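Long-range contacts in L-amino acid deaminase (Proteus vulgaris, PDB 5HXW), which probably catalyses the FAD-dependent oxidative deamination of L-amino acids to the corresponding 2-oxo acids as a membrane-bound flavoenzyme: residues L245-N251 / Q340-L346; D253-L257 / Y311-Y315. One frame throughout, in Å; residues are numbered along the deposited sequence.

Contact 1 (L245-N251 / Q340-L346); sequences LFMQNLN and QSTHWNL. With 16A (cetyl-trimethyl-ammonium), chain H.
N249 lays its side-chain amide over the indole of W344 and at the same time grips that residue's backbone at two points, joining the C-terminal end of helix 243-248 to the loop that follows helix 332-339. The helix finishes in a Schellman motif, with N251, at positive phi, as the C-prime residue. The amide and indole planes lie 19° apart, a stacked arrangement in which ND2 of N249 sits towards the rim of the W344 ring and CB of N249 is 3.7 Å from the centroid of its six-membered ring, a CH-pi contact over the same system. OD1 of N249 accepts the backbone N-H of W344 at 3.0 Å; the bond is nearly straight at the hydrogen, although the donor stands well above the carbonyl plane. ND2 of N249 donates one of its hydrogens to O of W344 at 3.2 Å, with that oxygen close to the plane of the amide. Together the two bonds fix the rotation of the amide. On the tryptophan side, chi1 of 57° turns the indole beneath N249, while its NE1 is satisfied by O of R211.

L245 meets the far rim of the indole: its CG lies 3.9 Å from CH2 of W344, and CD1 continues to the carbonyl of S341. At the more exposed end, Q248 brings NE2 across to the methyl CG2 of T342 at 3.4 Å. S341 also borders the head of a bound cetyl-trimethyl-ammonium, its OG 3.7 Å from C19 of the detergent. Outermost, H343 points its ring edge at N251, where NE2 of H343 makes a weak, strongly bent hydrogen bond of 3.0 Å to OD1 of N251.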
loop_
_atom_site.group_PDB
_atom_site.type_symbol
_atom_site.label_atom_id
_atom_site.label_comp_id
_atom_site.label_asym_id
_atom_site.label_seq_id
_atom_site.Cartn_x
_atom_site.Cartn_y
_atom_site.Cartn_z
ATOM N N LEU A 245 -1.542 -11.187 -12.618
ATOM C CA LEU A 245 -2.073 -11.351 -13.972
ATOM C C LEU A 245 -1.035 -11.036 -15.057
ATOM O O LEU A 245 -1.001 -11.705 -16.093
ATOM C CB LEU A 245 -3.344 -10.509 -14.152
ATOM C CG LEU A 245 -4.239 -10.650 -15.393
ATOM C CD1 LEU A 245 -4.801 -12.055 -15.576
ATOM C CD2 LEU A 245 -5.371 -9.639 -15.309
ATOM N N PHE A 246 -0.190 -10.033 -14.803
ATOM C CA PHE A 246 0.919 -9.687 -15.700
ATOM C C PHE A 246 1.948 -10.817 -15.800
ATOM O O PHE A 246 2.405 -11.142 -16.897
ATOM C CB PHE A 246 1.584 -8.370 -15.267
ATOM C CG PHE A 246 2.552 -7.816 -16.280
ATOM C CD1 PHE A 246 2.100 -7.023 -17.336
ATOM C CD2 PHE A 246 3.920 -8.091 -16.183
ATOM C CE1 PHE A 246 2.993 -6.521 -18.279
ATOM C CE2 PHE A 246 4.817 -7.593 -17.124
ATOM C CZ PHE A 246 4.352 -6.805 -18.171
ATOM N N MET A 247 2.296 -11.409 -14.659
ATOM C CA MET A 247 3.288 -12.491 -14.606
ATOM C C MET A 247 2.714 -13.851 -15.030
ATOM O O MET A 247 3.474 -14.764 -15.386
ATOM C CB MET A 247 3.936 -12.575 -13.220
ATOM C CG MET A 247 4.669 -11.315 -12.760
ATOM S SD MET A 247 5.959 -10.709 -13.870
ATOM C CE MET A 247 7.206 -11.991 -13.722
ATOM N N GLN A 248 1.386 -13.978 -14.981
ATOM C CA GLN A 248 0.676 -15.150 -15.504
ATOM C C GLN A 248 0.900 -15.351 -16.998
ATOM O O GLN A 248 1.183 -16.467 -17.437
ATOM C CB GLN A 248 -0.821 -15.047 -15.231
ATOM C CG GLN A 248 -1.333 -16.025 -14.194
ATOM C CD GLN A 248 -2.810 -16.309 -14.359
ATOM O OE1 GLN A 248 -3.637 -15.392 -14.404
ATOM N NE2 GLN A 248 -3.154 -17.587 -14.446
ATOM N N ASN A 249 0.774 -14.262 -17.761
ATOM C CA ASN A 249 1.016 -14.256 -19.208
ATOM C C ASN A 249 2.465 -14.584 -19.582
ATOM O O ASN A 249 2.735 -15.016 -20.707
ATOM C CB ASN A 249 0.608 -12.907 -19.809
ATOM C CG ASN A 249 0.375 -12.970 -21.311
ATOM O OD1 ASN A 249 -0.060 -13.990 -21.847
ATOM N ND2 ASN A 249 0.654 -11.867 -21.997
ATOM N N LEU A 250 3.379 -14.367 -18.634
ATOM C CA LEU A 250 4.793 -14.723 -18.783
ATOM C C LEU A 250 5.122 -16.063 -18.106
ATOM O O LEU A 250 6.298 -16.428 -17.972
ATOM C CB LEU A 250 5.701 -13.599 -18.252
ATOM C CG LEU A 250 5.553 -12.148 -18.737
ATOM C CD1 LEU A 250 6.504 -11.260 -17.954
ATOM C CD2 LEU A 250 5.774 -11.978 -20.238
ATOM N N ASN A 251 4.071 -16.784 -17.700
ATOM C CA ASN A 251 4.158 -18.111 -17.058
ATOM C C ASN A 251 4.981 -18.172 -15.762
ATOM O O ASN A 251 5.723 -19.134 -15.521
ATOM C CB ASN A 251 4.589 -19.187 -18.070
ATOM C CG ASN A 251 3.499 -19.513 -19.072
ATOM O OD1 ASN A 251 2.488 -20.137 -18.733
ATOM N ND2 ASN A 251 3.703 -19.102 -20.319
ATOM N N GLN A 340 -11.436 -13.516 -17.099
ATOM C CA GLN A 340 -10.097 -12.993 -17.331
ATOM C C GLN A 340 -9.258 -14.121 -17.913
ATOM O O GLN A 340 -9.191 -15.212 -17.333
ATOM C CB GLN A 340 -9.467 -12.495 -16.029
ATOM C CG GLN A 340 -9.863 -11.081 -15.633
ATOM C CD GLN A 340 -9.453 -10.713 -14.215
ATOM O OE1 GLN A 340 -8.535 -11.298 -13.635
ATOM N NE2 GLN A 340 -10.137 -9.728 -13.650
ATOM N N SER A 341 -8.645 -13.862 -19.068
ATOM C CA SER A 341 -7.729 -14.813 -19.697
ATOM C C SER A 341 -6.452 -14.983 -18.882
ATOM O O SER A 341 -6.008 -14.052 -18.201
ATOM C CB SER A 341 -7.394 -14.388 -21.128
ATOM O OG SER A 341 -8.415 -14.793 -22.022
ATOM N N THR A 342 -5.892 -16.188 -18.940
ATOM C CA THR A 342 -4.604 -16.494 -18.318
ATOM C C THR A 342 -3.471 -16.201 -19.302
ATOM O O THR A 342 -2.327 -15.987 -18.894
ATOM C CB THR A 342 -4.524 -17.959 -17.829
ATOM O OG1 THR A 342 -4.711 -18.851 -18.934
ATOM C CG2 THR A 342 -5.586 -18.244 -16.766
ATOM N N HIS A 343 -3.810 -16.196 -20.594
ATOM C CA HIS A 343 -2.864 -15.917 -21.676
ATOM C C HIS A 343 -3.478 -15.096 -22.801
ATOM O O HIS A 343 -4.643 -15.283 -23.160
ATOM C CB HIS A 343 -2.261 -17.209 -22.225
ATOM C CG HIS A 343 -1.180 -17.771 -21.359
ATOM N ND1 HIS A 343 -1.441 -18.593 -20.283
ATOM C CD2 HIS A 343 0.163 -17.604 -21.389
ATOM C CE1 HIS A 343 -0.305 -18.919 -19.696
ATOM N NE2 HIS A 343 0.684 -18.334 -20.348
ATOM N N TRP A 344 -2.676 -14.176 -23.334
ATOM C CA TRP A 344 -3.071 -13.316 -24.446
ATOM C C TRP A 344 -1.863 -12.913 -25.285
ATOM O O TRP A 344 -0.747 -12.773 -24.768
ATOM C CB TRP A 344 -3.813 -12.071 -23.947
ATOM C CG TRP A 344 -3.031 -11.243 -22.962
ATOM C CD1 TRP A 344 -2.221 -10.178 -23.245
ATOM C CD2 TRP A 344 -2.981 -11.417 -21.539
ATOM N NE1 TRP A 344 -1.672 -9.679 -22.091
ATOM C CE2 TRP A 344 -2.120 -10.416 -21.027
ATOM C CE3 TRP A 344 -3.581 -12.321 -20.644
ATOM C CZ2 TRP A 344 -1.842 -10.291 -19.657
ATOM C CZ3 TRP A 344 -3.303 -12.197 -19.277
ATOM C CH2 TRP A 344 -2.442 -11.184 -18.800
ATOM N N ASN A 345 -2.101 -12.744 -26.584
ATOM C CA ASN A 345 -1.095 -12.249 -27.516
ATOM C C ASN A 345 -0.873 -10.756 -27.316
ATOM O O ASN A 345 -1.806 -10.020 -26.979
ATOM C CB ASN A 345 -1.517 -12.546 -28.952
ATOM C CG ASN A 345 -1.616 -14.033 -29.235
ATOM O OD1 ASN A 345 -0.608 -14.742 -29.268
ATOM N ND2 ASN A 345 -2.838 -14.514 -29.444
ATOM N N LEU A 346 0.366 -10.315 -27.524
ATOM C CA LEU A 346 0.755 -8.929 -27.244
ATOM C C LEU A 346 0.250 -7.920 -28.287
ATOM O O LEU A 346 0.352 -6.708 -28.086
ATOM C CB LEU A 346 2.276 -8.818 -27.030
ATOM C CG LEU A 346 2.957 -9.728 -25.989
ATOM C CD1 LEU A 346 4.457 -9.473 -25.947
ATOM C CD2 LEU A 346 2.363 -9.587 -24.594
HETATM C C1 16A H . -26.908 -23.573 -13.384
HETATM C C2 16A H . -25.720 -22.718 -12.999
HETATM C C3 16A H . -24.991 -22.212 -14.239
HETATM C C4 16A H . -24.010 -21.100 -13.892
HETATM C C5 16A H . -22.977 -20.932 -15.001
HETATM C C6 16A H . -22.601 -19.468 -15.195
HETATM C C7 16A H . -21.100 -19.326 -15.413
HETATM C C8 16A H . -20.778 -18.153 -16.330
HETATM C C9 16A H . -19.401 -17.586 -16.000
HETATM C C10 16A H . -18.668 -17.144 -17.259
HETATM C C11 16A H . -17.593 -18.146 -17.665
HETATM C C12 16A H . -16.365 -17.427 -18.204
HETATM C C13 16A H . -16.288 -17.518 -19.724
HETATM C C14 16A H . -15.052 -18.303 -20.138
HETATM C C15 16A H . -14.218 -17.548 -21.169
HETATM C C16 16A H . -12.861 -17.134 -20.581
HETATM N N1 16A H . -11.645 -17.865 -21.043
HETATM C C17 16A H . -11.668 -19.309 -20.728
HETATM C C18 16A H . -11.409 -17.688 -22.491
HETATM C C19 16A H . -10.496 -17.290 -20.333
#

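Contact 2 (D253-L257 / Y311-Y315); sequences DVPTL and YGYKY. With 16A (cetyl-trimethyl-ammonium), chain J.
Y311 and Y315 reach across to the extended chain of P255, T256 and L257, and the two rings are used differently. Y311 is held by its hydroxyl: OH donates to the backbone O of T256 at 2.7 Å, approaching from above the carbonyl plane, 38° out of it. With chi1 at 59°, the Y311 ring is flanked by its own backbone N and C and heads for this chain, with CB of P255 over one face, 4.0 Å from CE1 of Y311. Y315 instead offers a face to leucine. CD1 of L257 stands 3.7 Å from the centroid of the Y315 ring, 15° off the normal, a CH-pi contact, while CD2 of the same leucine turns to CE1 of Y311 at 4.0 Å. One isopropyl group thus serves both tyrosines in the buried core.

L257, G312 and Y315 form part of the wall of a cetyl-trimethyl-ammonium pocket, where the start of strand 257-266 meets the turn after helix 308-311. C4 of the tail lies 3.8 Å from CD1 of L257. C6 comes to 3.7 Å from CD2 of Y315, and C3 runs by O of G312.

The D253 end is looser and open to solvent. OD2 of D253 and NZ of K314 stay 6.0 Å apart, and the aspartate is engaged instead in a salt bridge with R244.

R244 belongs to helix 243-248, which also packs against V254, T256 and Y311. L257 starts strand 257-266 and hydrogen-bonds through its backbone to I396 of strand 386-396; O of I396 also accepts a hydrogen bond from OH of Y315.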
loop_
_atom_site.group_PDB
_atom_site.type_symbol
_atom_site.label_atom_id
_atom_site.label_comp_id
_atom_site.label_asym_id
_atom_site.label_seq_id
_atom_site.Cartn_x
_atom_site.Cartn_y
_atom_site.Cartn_z
ATOM N N ASP A 253 4.255 -17.826 -11.642
ATOM C CA ASP A 253 3.218 -17.846 -10.612
ATOM C C ASP A 253 3.496 -16.844 -9.486
ATOM O O ASP A 253 4.476 -16.987 -8.744
ATOM C CB ASP A 253 3.075 -19.268 -10.049
ATOM C CG ASP A 253 1.898 -19.411 -9.098
ATOM O OD1 ASP A 253 0.741 -19.235 -9.543
ATOM O OD2 ASP A 253 2.134 -19.707 -7.906
ATOM N N VAL A 254 2.634 -15.834 -9.373
ATOM C CA VAL A 254 2.668 -14.890 -8.249
ATOM C C VAL A 254 1.439 -15.168 -7.382
ATOM O O VAL A 254 0.315 -14.937 -7.830
ATOM C CB VAL A 254 2.685 -13.410 -8.715
ATOM C CG1 VAL A 254 2.667 -12.457 -7.523
ATOM C CG2 VAL A 254 3.910 -13.128 -9.568
ATOM N N PRO A 255 1.641 -15.666 -6.141
ATOM C CA PRO A 255 0.474 -16.050 -5.349
ATOM C C PRO A 255 -0.136 -14.902 -4.535
ATOM O O PRO A 255 0.330 -14.597 -3.431
ATOM C CB PRO A 255 1.016 -17.153 -4.426
ATOM C CG PRO A 255 2.505 -17.136 -4.573
ATOM C CD PRO A 255 2.890 -15.962 -5.422
ATOM N N THR A 256 -1.171 -14.274 -5.091
ATOM C CA THR A 256 -1.924 -13.229 -4.392
ATOM C C THR A 256 -3.419 -13.497 -4.487
ATOM O O THR A 256 -3.898 -14.070 -5.470
ATOM C CB THR A 256 -1.654 -11.813 -4.955
ATOM O OG1 THR A 256 -2.101 -11.736 -6.316
ATOM C CG2 THR A 256 -0.177 -11.444 -4.880
ATOM N N LEU A 257 -4.148 -13.080 -3.458
ATOM C CA LEU A 257 -5.603 -13.105 -3.485
ATOM C C LEU A 257 -6.152 -11.707 -3.227
ATOM O O LEU A 257 -5.560 -10.957 -2.445
ATOM C CB LEU A 257 -6.163 -14.117 -2.474
ATOM C CG LEU A 257 -6.015 -15.613 -2.792
ATOM C CD1 LEU A 257 -6.718 -16.452 -1.736
ATOM C CD2 LEU A 257 -6.559 -15.960 -4.172
ATOM N N TYR A 311 -4.955 -22.232 -4.443
ATOM C CA TYR A 311 -4.025 -21.998 -3.334
ATOM C C TYR A 311 -4.604 -21.193 -2.163
ATOM O O TYR A 311 -3.862 -20.676 -1.324
ATOM C CB TYR A 311 -2.703 -21.386 -3.837
ATOM C CG TYR A 311 -2.828 -20.062 -4.561
ATOM C CD1 TYR A 311 -2.866 -18.851 -3.851
ATOM C CD2 TYR A 311 -2.881 -20.013 -5.960
ATOM C CE1 TYR A 311 -2.975 -17.635 -4.513
ATOM C CE2 TYR A 311 -2.985 -18.798 -6.631
ATOM C CZ TYR A 311 -3.032 -17.616 -5.904
ATOM O OH TYR A 311 -3.135 -16.413 -6.558
ATOM N N GLY A 312 -5.931 -21.115 -2.102
ATOM C CA GLY A 312 -6.634 -20.492 -0.982
ATOM C C GLY A 312 -6.504 -21.249 0.327
ATOM O O GLY A 312 -6.771 -20.685 1.395
ATOM N N TYR A 313 -6.098 -22.521 0.247
ATOM C CA TYR A 313 -5.824 -23.348 1.431
ATOM C C TYR A 313 -4.640 -22.815 2.247
ATOM O O TYR A 313 -4.599 -22.972 3.471
ATOM C CB TYR A 313 -5.623 -24.826 1.053
ATOM C CG TYR A 313 -4.277 -25.179 0.434
ATOM C CD1 TYR A 313 -4.069 -25.075 -0.949
ATOM C CD2 TYR A 313 -3.215 -25.637 1.231
ATOM C CE1 TYR A 313 -2.841 -25.401 -1.517
ATOM C CE2 TYR A 313 -1.983 -25.963 0.673
ATOM C CZ TYR A 313 -1.800 -25.845 -0.700
ATOM O OH TYR A 313 -0.582 -26.171 -1.253
ATOM N N LYS A 314 -3.692 -22.186 1.549
ATOM C CA LYS A 314 -2.514 -21.561 2.158
ATOM C C LYS A 314 -2.857 -20.338 3.018
ATOM O O LYS A 314 -2.045 -19.910 3.842
ATOM C CB LYS A 314 -1.502 -21.168 1.077
ATOM C CG LYS A 314 -0.830 -22.336 0.377
ATOM C CD LYS A 314 0.021 -21.844 -0.780
ATOM C CE LYS A 314 0.691 -22.996 -1.508
ATOM N NZ LYS A 314 1.474 -22.503 -2.673
ATOM N N TYR A 315 -4.059 -19.795 2.821
ATOM C CA TYR A 315 -4.534 -18.602 3.529
ATOM C C TYR A 315 -5.386 -18.937 4.756
ATOM O O TYR A 315 -5.879 -18.033 5.435
ATOM C CB TYR A 315 -5.337 -17.707 2.578
ATOM C CG TYR A 315 -4.520 -17.003 1.519
ATOM C CD1 TYR A 315 -4.036 -17.693 0.400
ATOM C CD2 TYR A 315 -4.252 -15.637 1.618
ATOM C CE1 TYR A 315 -3.293 -17.045 -0.577
ATOM C CE2 TYR A 315 -3.509 -14.978 0.643
ATOM C CZ TYR A 315 -3.034 -15.686 -0.452
ATOM O OH TYR A 315 -2.301 -15.044 -1.424
HETATM C C1 16A J . -10.416 -20.365 1.887
HETATM C C2 16A J . -10.043 -19.113 1.123
HETATM C C3 16A J . -9.251 -18.155 2.006
HETATM C C4 16A J . -9.035 -16.822 1.299
HETATM C C5 16A J . -8.765 -15.707 2.300
HETATM C C6 16A J . -7.829 -14.665 1.702
HETATM C C7 16A J . -7.360 -13.674 2.760
HETATM C C8 16A J . -7.112 -12.305 2.142
HETATM C C9 16A J . -5.952 -11.606 2.838
HETATM C C10 16A J . -6.425 -10.365 3.587
HETATM C C11 16A J . -5.687 -10.196 4.909
HETATM C C12 16A J . -4.646 -9.085 4.816
HETATM C C13 16A J . -4.933 -7.965 5.809
HETATM C C14 16A J . -4.114 -6.723 5.471
HETATM C C15 16A J . -4.944 -5.453 5.634
HETATM C C16 16A J . -4.060 -4.282 6.088
HETATM N N1 16A J . -4.467 -2.919 5.658
HETATM C C17 16A J . -3.564 -1.961 6.306
HETATM C C18 16A J . -4.328 -2.718 4.209
HETATM C C19 16A J . -5.838 -2.574 6.074
#

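Contacts 1 and 2 have centres about 17 Å apart and are joined through helix 243-248. M247 of contact 1 packs its CB against CG2 of V254 in contact 2 at 3.7 Å, and R244, just before 245-251, also hydrogen-bonds O of V254. Contact 1 reaches the cofactor through F246, which touches FAD, and the side chain of W344 is about 7 Å from it. Contact 2 stands further off: the side chain of T256 is about 10 Å from FAD and about 9 Å from the side chain of T419, an FAD-binding residue. The detergents differ in setting. The one at contact 1 meets the surface loop with its head group, while the one at contact 2 lies with its tail along a buried pocket wall.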